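Local coordinates for N-terminal cyanobactin protease (Planktothrix agardhii NIES-596, PDB 4H6W), which is the subtilase-family domain of a longer prenylagaramide maturation protein and probably acts as a serine endopeptidase in cyanobactin processing, at residues K12-S15 with E16-D20; Q144-E148 with N149-L153; V253-A256 with L257-S260. All coordinates share one frame; numbering follows the deposited sequence.

Contact 1: K12-S15 with E16-D20; sequences KLWS and ETRGD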
# COMPACT_ATOMS: atom_id res chain seq x y z
N LYS A 12 -1.48 5.85 -18.59
CA LYS A 12 -0.31 6.55 -19.10
C LYS A 12 0.96 6.04 -18.43
O LYS A 12 1.99 5.88 -19.08
CB LYS A 12 -0.42 8.07 -18.93
CG LYS A 12 0.60 8.87 -19.74
CD LYS A 12 0.94 10.19 -19.06
CE LYS A 12 2.30 10.76 -19.47
NZ LYS A 12 2.79 11.89 -18.61
N LEU A 13 0.86 5.78 -17.12
CA LEU A 13 1.99 5.26 -16.37
C LEU A 13 2.36 3.86 -16.84
O LEU A 13 3.53 3.59 -17.12
CB LEU A 13 1.73 5.30 -14.85
CG LEU A 13 2.89 4.92 -13.91
CD1 LEU A 13 4.22 5.65 -14.22
CD2 LEU A 13 2.47 5.12 -12.46
N TRP A 14 1.36 2.99 -16.95
CA TRP A 14 1.56 1.65 -17.53
C TRP A 14 2.21 1.65 -18.92
O TRP A 14 2.97 0.74 -19.25
CB TRP A 14 0.25 0.86 -17.60
CG TRP A 14 -0.18 0.26 -16.30
CD1 TRP A 14 0.62 -0.04 -15.23
CD2 TRP A 14 -1.49 -0.17 -15.95
NE1 TRP A 14 -0.13 -0.61 -14.23
CE2 TRP A 14 -1.43 -0.70 -14.65
CE3 TRP A 14 -2.73 -0.15 -16.62
CZ2 TRP A 14 -2.55 -1.22 -13.99
CZ3 TRP A 14 -3.84 -0.66 -15.97
CH2 TRP A 14 -3.74 -1.18 -14.66
N SER A 15 1.90 2.65 -19.73
CA SER A 15 2.47 2.72 -21.07
C SER A 15 3.98 2.93 -21.00
O SER A 15 4.70 2.59 -21.94
CB SER A 15 1.79 3.82 -21.91
OG SER A 15 2.29 5.11 -21.57
N GLU A 16 4.45 3.46 -19.87
CA GLU A 16 5.89 3.62 -19.62
C GLU A 16 6.51 2.40 -18.91
O GLU A 16 7.63 2.01 -19.21
CB GLU A 16 6.16 4.90 -18.83
CG GLU A 16 5.89 6.21 -19.57
CD GLU A 16 6.97 6.59 -20.59
OE1 GLU A 16 8.17 6.28 -20.39
OE2 GLU A 16 6.62 7.24 -21.60
N THR A 17 5.77 1.80 -17.97
CA THR A 17 6.28 0.66 -17.20
C THR A 17 5.16 -0.05 -16.46
O THR A 17 4.24 0.60 -15.98
CB THR A 17 7.44 1.07 -16.22
OG1 THR A 17 7.83 -0.06 -15.43
CG2 THR A 17 7.04 2.21 -15.30
N ARG A 18 5.24 -1.38 -16.38
CA ARG A 18 4.31 -2.18 -15.55
C ARG A 18 5.09 -2.85 -14.43
O ARG A 18 4.67 -3.88 -13.88
CB ARG A 18 3.57 -3.22 -16.39
CG ARG A 18 2.55 -2.62 -17.33
CD ARG A 18 1.91 -3.70 -18.19
NE ARG A 18 1.30 -3.14 -19.39
CZ ARG A 18 1.98 -2.73 -20.47
NH1 ARG A 18 3.31 -2.81 -20.49
NH2 ARG A 18 1.33 -2.24 -21.52
N GLY A 19 6.23 -2.26 -14.10
CA GLY A 19 7.08 -2.78 -13.06
C GLY A 19 8.42 -3.24 -13.60
O GLY A 19 8.54 -3.59 -14.77
N ASP A 20 9.40 -3.23 -12.72
CA ASP A 20 10.76 -3.66 -13.00
C ASP A 20 11.14 -4.65 -11.91
O ASP A 20 11.05 -4.33 -10.73
CB ASP A 20 11.69 -2.44 -12.97
CG ASP A 20 13.10 -2.76 -13.41
OD1 ASP A 20 13.65 -1.96 -14.19
OD2 ASP A 20 13.68 -3.77 -12.97

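Contact 2: Q144-E148 with N149-L153; sequences QLCQE and NNVLL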
# COMPACT_ATOMS: atom_id res chain seq x y z
N GLN A 144 12.57 2.64 12.05
CA GLN A 144 13.91 3.22 12.01
C GLN A 144 14.83 2.49 11.05
O GLN A 144 15.59 3.12 10.32
CB GLN A 144 14.53 3.24 13.41
CG GLN A 144 13.93 4.30 14.31
CD GLN A 144 14.48 4.25 15.73
OE1 GLN A 144 15.53 3.66 16.00
NE2 GLN A 144 13.77 4.89 16.65
N LEU A 145 14.74 1.16 11.05
CA LEU A 145 15.51 0.33 10.13
C LEU A 145 15.19 0.70 8.68
O LEU A 145 16.10 0.84 7.85
CB LEU A 145 15.24 -1.16 10.38
CG LEU A 145 16.07 -2.15 9.55
CD1 LEU A 145 17.50 -2.22 10.06
CD2 LEU A 145 15.45 -3.53 9.55
N CYS A 146 13.90 0.90 8.39
CA CYS A 146 13.45 1.30 7.05
C CYS A 146 14.01 2.66 6.64
O CYS A 146 14.43 2.84 5.49
CB CYS A 146 11.92 1.36 6.98
SG CYS A 146 11.11 -0.23 7.14
N GLN A 147 13.96 3.62 7.57
CA GLN A 147 14.53 4.95 7.34
C GLN A 147 15.99 4.85 6.95
O GLN A 147 16.42 5.47 5.99
CB GLN A 147 14.39 5.83 8.57
CG GLN A 147 15.05 7.20 8.44
CD GLN A 147 14.31 8.12 7.48
OE1 GLN A 147 13.08 8.07 7.37
NE2 GLN A 147 15.07 8.95 6.76
N GLU A 148 16.74 4.03 7.69
CA GLU A 148 18.17 3.88 7.46
C GLU A 148 18.52 3.19 6.15
O GLU A 148 19.62 3.40 5.62
CB GLU A 148 18.83 3.17 8.64
CG GLU A 148 18.79 3.99 9.93
CD GLU A 148 19.16 3.20 11.17
OE1 GLU A 148 19.14 1.94 11.14
OE2 GLU A 148 19.45 3.84 12.20
N ASN A 149 17.61 2.38 5.63
CA ASN A 149 17.90 1.59 4.43
C ASN A 149 17.12 2.07 3.22
O ASN A 149 17.11 1.41 2.18
CB ASN A 149 17.61 0.10 4.67
CG ASN A 149 18.67 -0.58 5.51
OD1 ASN A 149 19.48 -1.36 5.00
ND2 ASN A 149 18.68 -0.30 6.82
N ASN A 150 16.46 3.22 3.37
CA ASN A 150 15.58 3.80 2.35
C ASN A 150 14.53 2.81 1.82
O ASN A 150 14.42 2.60 0.61
CB ASN A 150 16.40 4.39 1.19
CG ASN A 150 15.61 5.42 0.40
OD1 ASN A 150 14.41 5.63 0.64
ND2 ASN A 150 16.28 6.07 -0.55
N VAL A 151 13.78 2.21 2.74
CA VAL A 151 12.63 1.37 2.41
C VAL A 151 11.39 2.13 2.80
O VAL A 151 11.31 2.65 3.91
CB VAL A 151 12.66 0.03 3.18
CG1 VAL A 151 11.45 -0.82 2.86
CG2 VAL A 151 13.94 -0.72 2.90
N LEU A 152 10.42 2.22 1.89
CA LEU A 152 9.13 2.89 2.17
C LEU A 152 8.06 1.96 2.74
O LEU A 152 7.65 1.00 2.08
CB LEU A 152 8.60 3.57 0.92
CG LEU A 152 7.25 4.31 1.00
CD1 LEU A 152 7.25 5.43 2.05
CD2 LEU A 152 6.92 4.84 -0.39
N LEU A 153 7.61 2.24 3.95
CA LEU A 153 6.52 1.48 4.55
C LEU A 153 5.20 2.22 4.34
O LEU A 153 5.09 3.42 4.65
CB LEU A 153 6.77 1.23 6.05
CG LEU A 153 5.91 0.08 6.57
CD1 LEU A 153 6.70 -0.87 7.45
CD2 LEU A 153 4.67 0.59 7.27

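Contact 3: V253-A256 with L257-S260; sequences VKNA and LLAS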
# COMPACT_ATOMS: atom_id res chain seq x y z
N VAL A 253 9.96 9.04 -3.42
CA VAL A 253 8.65 8.67 -3.95
C VAL A 253 7.54 8.98 -2.95
O VAL A 253 6.49 9.52 -3.34
CB VAL A 253 8.62 7.21 -4.45
CG1 VAL A 253 7.21 6.80 -4.83
CG2 VAL A 253 9.58 7.03 -5.62
N LYS A 254 7.78 8.70 -1.67
CA LYS A 254 6.81 9.06 -0.62
C LYS A 254 6.40 10.54 -0.70
O LYS A 254 5.21 10.87 -0.74
CB LYS A 254 7.36 8.75 0.77
CG LYS A 254 6.44 9.15 1.91
CD LYS A 254 7.03 8.83 3.27
CE LYS A 254 8.21 9.74 3.63
NZ LYS A 254 7.76 11.02 4.24
N ASN A 255 7.38 11.44 -0.75
CA ASN A 255 7.08 12.87 -0.72
C ASN A 255 6.43 13.37 -2.01
O ASN A 255 5.57 14.25 -1.97
CB ASN A 255 8.33 13.69 -0.35
CG ASN A 255 8.84 13.37 1.06
OD1 ASN A 255 8.11 12.87 1.93
ND2 ASN A 255 10.11 13.64 1.29
N ALA A 256 6.82 12.79 -3.15
CA ALA A 256 6.16 13.07 -4.42
C ALA A 256 4.69 12.69 -4.35
O ALA A 256 3.82 13.48 -4.72
CB ALA A 256 6.86 12.35 -5.56
N LEU A 257 4.41 11.48 -3.86
CA LEU A 257 3.02 11.03 -3.64
C LEU A 257 2.26 11.96 -2.72
O LEU A 257 1.11 12.30 -3.00
CB LEU A 257 2.97 9.59 -3.12
CG LEU A 257 3.30 8.48 -4.12
CD1 LEU A 257 3.45 7.14 -3.41
CD2 LEU A 257 2.25 8.38 -5.22
N LEU A 258 2.88 12.40 -1.62
CA LEU A 258 2.22 13.31 -0.69
C LEU A 258 2.03 14.72 -1.27
O LEU A 258 0.96 15.30 -1.14
CB LEU A 258 2.96 13.38 0.65
CG LEU A 258 2.84 12.18 1.60
CD1 LEU A 258 3.78 12.32 2.79
CD2 LEU A 258 1.42 11.98 2.08
N ALA A 259 3.09 15.23 -1.91
CA ALA A 259 3.11 16.58 -2.47
C ALA A 259 2.16 16.73 -3.67
O ALA A 259 1.67 17.82 -3.96
CB ALA A 259 4.52 16.94 -2.89
N SER A 260 1.90 15.63 -4.36
CA SER A 260 1.01 15.64 -5.50
C SER A 260 -0.46 15.32 -5.14
O SER A 260 -1.32 15.34 -6.03
CB SER A 260 1.50 14.64 -6.53
OG SER A 260 1.31 13.30 -6.06

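Contact 1: K12-S15 with E16-D20
Leu13 O accepts two backbone donors at the C-terminal end of helix 10-16, Thr17 N at 3.0 Å and Glu16 N at 2.9 Å, and the chain then extends towards strand 24-28. Trp14 meets the departing chain. Its CA makes a CH...O contact with Thr17 O at 3.3 Å, while CD1 lies 3.8 Å from Arg18 CG and Thr17 O sits at the ring edge, in plane, near CD1. The Trp14 and Arg18 side chains cross at about a right angle. Their flat groups are 14° from parallel, yet what lies over one face of the guanidinium is the backbone Trp14 O, not the indole. The indole NE1 is held elsewhere, by Ile83 O, and His76 meets the ring edge-to-face. Thr17 turns OG1 opposite its own N (chi1 176°), where it accepts from Gly19 N at 3.0 Å and closes an ST turn. Replacing Thr17 by a valine would probably leave Gly19 N without this acceptor and the turn less firmly fixed. One residue on from Trp14, Ser15 OG donates back to Lys12 O at 2.6 Å. Leu13 packs on Leu236 of helix 223-243. Glu16 O is bonded by Lys243 NZ from that same helix, so two cationic side chains, Lys243 and Arg18, approach carbonyls at the helix terminus, which would probably offset the partial negative charge gathered there.

Contact 2: Q144-E148 with N149-L153
Cys146 lays its CB against Val151, with the two CB atoms 4.1 Å apart, and its SG extends to Leu153 CD1 at 4.5 Å. The sulfur can face the strand because chi1 of -67° sets it beside the backbone N of Cys146 and opposite the carbonyl carbon. Beneath this apolar pair, Cys146 O accepts Val151 N at 2.9 Å in a nearly straight bond (172° at the hydrogen). Asn149 N also reaches that oxygen, at 3.2 Å, from the opposite face of the carbonyl plane. Asn150 has positive phi and psi, the left-handed helical conformation. The 6→1 bond from Val151 N to Cys146 O, the 5→2 bond from Asn150 N to Gln147 O inside it, Asn150 as the left-handed residue and the apolar contact across the loop together make a Schellman motif ending helix 137-148, although its inner bond is weak. Asn149 folds its amide back over the last turn: ND2 donates to Leu145 O at 3.0 Å, tilted modestly from the carbonyl plane, and Asn149 N adds a weak bond to the same oxygen. Leu145 CD1 lies 3.9 Å from ND2. The Asn150 amide is engaged outside the turn, ND2 with Asp249 OD1 and OD1 with Gln251 N. Helix 137-148 is the connecting helix of a beta-alpha-beta crossover from strand 121-124 to the adjacent parallel strand 152-156. Cys146 and Leu153 both touch Ile111 of helix 104-116 and Ile122 of strand 121-124, so this helix end packs between a neighbouring helix and the sheet, while Leu153 pairs through its backbone with Leu175 of strand 175-180.

Contact 3: V253-A256 with L257-S260
Val253 and Leu257, one helical turn apart, lie side by side and point the same way, with CG1 of Val253 4.0 Å from CD1 of Leu257. A chi1 of -73° sets Leu257 CG opposite its own carbonyl carbon and back along the helix, 3.4 Å from Val253 O. The straight backbone bond from Leu257 N to Val253 O (173° at the hydrogen) runs beneath the pair. One residue on, Leu258 CD1 approaches Lys254 CG at 4.2 Å, and Leu258 CG lies 3.6 Å from Lys254 O. The lysine starts extended but bends at its last two torsions, which brings NZ to Asn255 OD1 at 3.0 Å. At the C-terminal end Ser260 turns back on Ala256: its N bonds to Ala256 O, and its OG lies 2.9 Å from the same oxygen; Asn281 O, a weak partner, is an alternative acceptor for its one proton. These faces divide the surroundings of helix 250-259. Val253 packs on Ala234, Leu237 and Leu238 of helix 223-243. Leu257 and Leu258 rest on Leu175, and Ala256 and Ser260 meet helix 282-289, so this helix touches two other helices and strand 175-180 of the parallel sheet.

Contacts 1, 2 and 3 follow in series along the chain, all near the C-terminal ends of helices. Contacts 2 and 3 have centres about 16 Å apart and touch, Leu152 CD1 lying 3.6 Å from Lys254 CB, and both meet strand 175-180 through Leu175. Contact 1 stands apart, its centre about 18 Å from that of contact 3 and about 25 Å from that of contact 2. It shares helices 223-243 and 282-289 with contact 3. Helix 223-243, whose first residues include Ser224 of the predicted charge relay system, thus has both the N-terminal helix 10-16 and helix 250-259 packed on it.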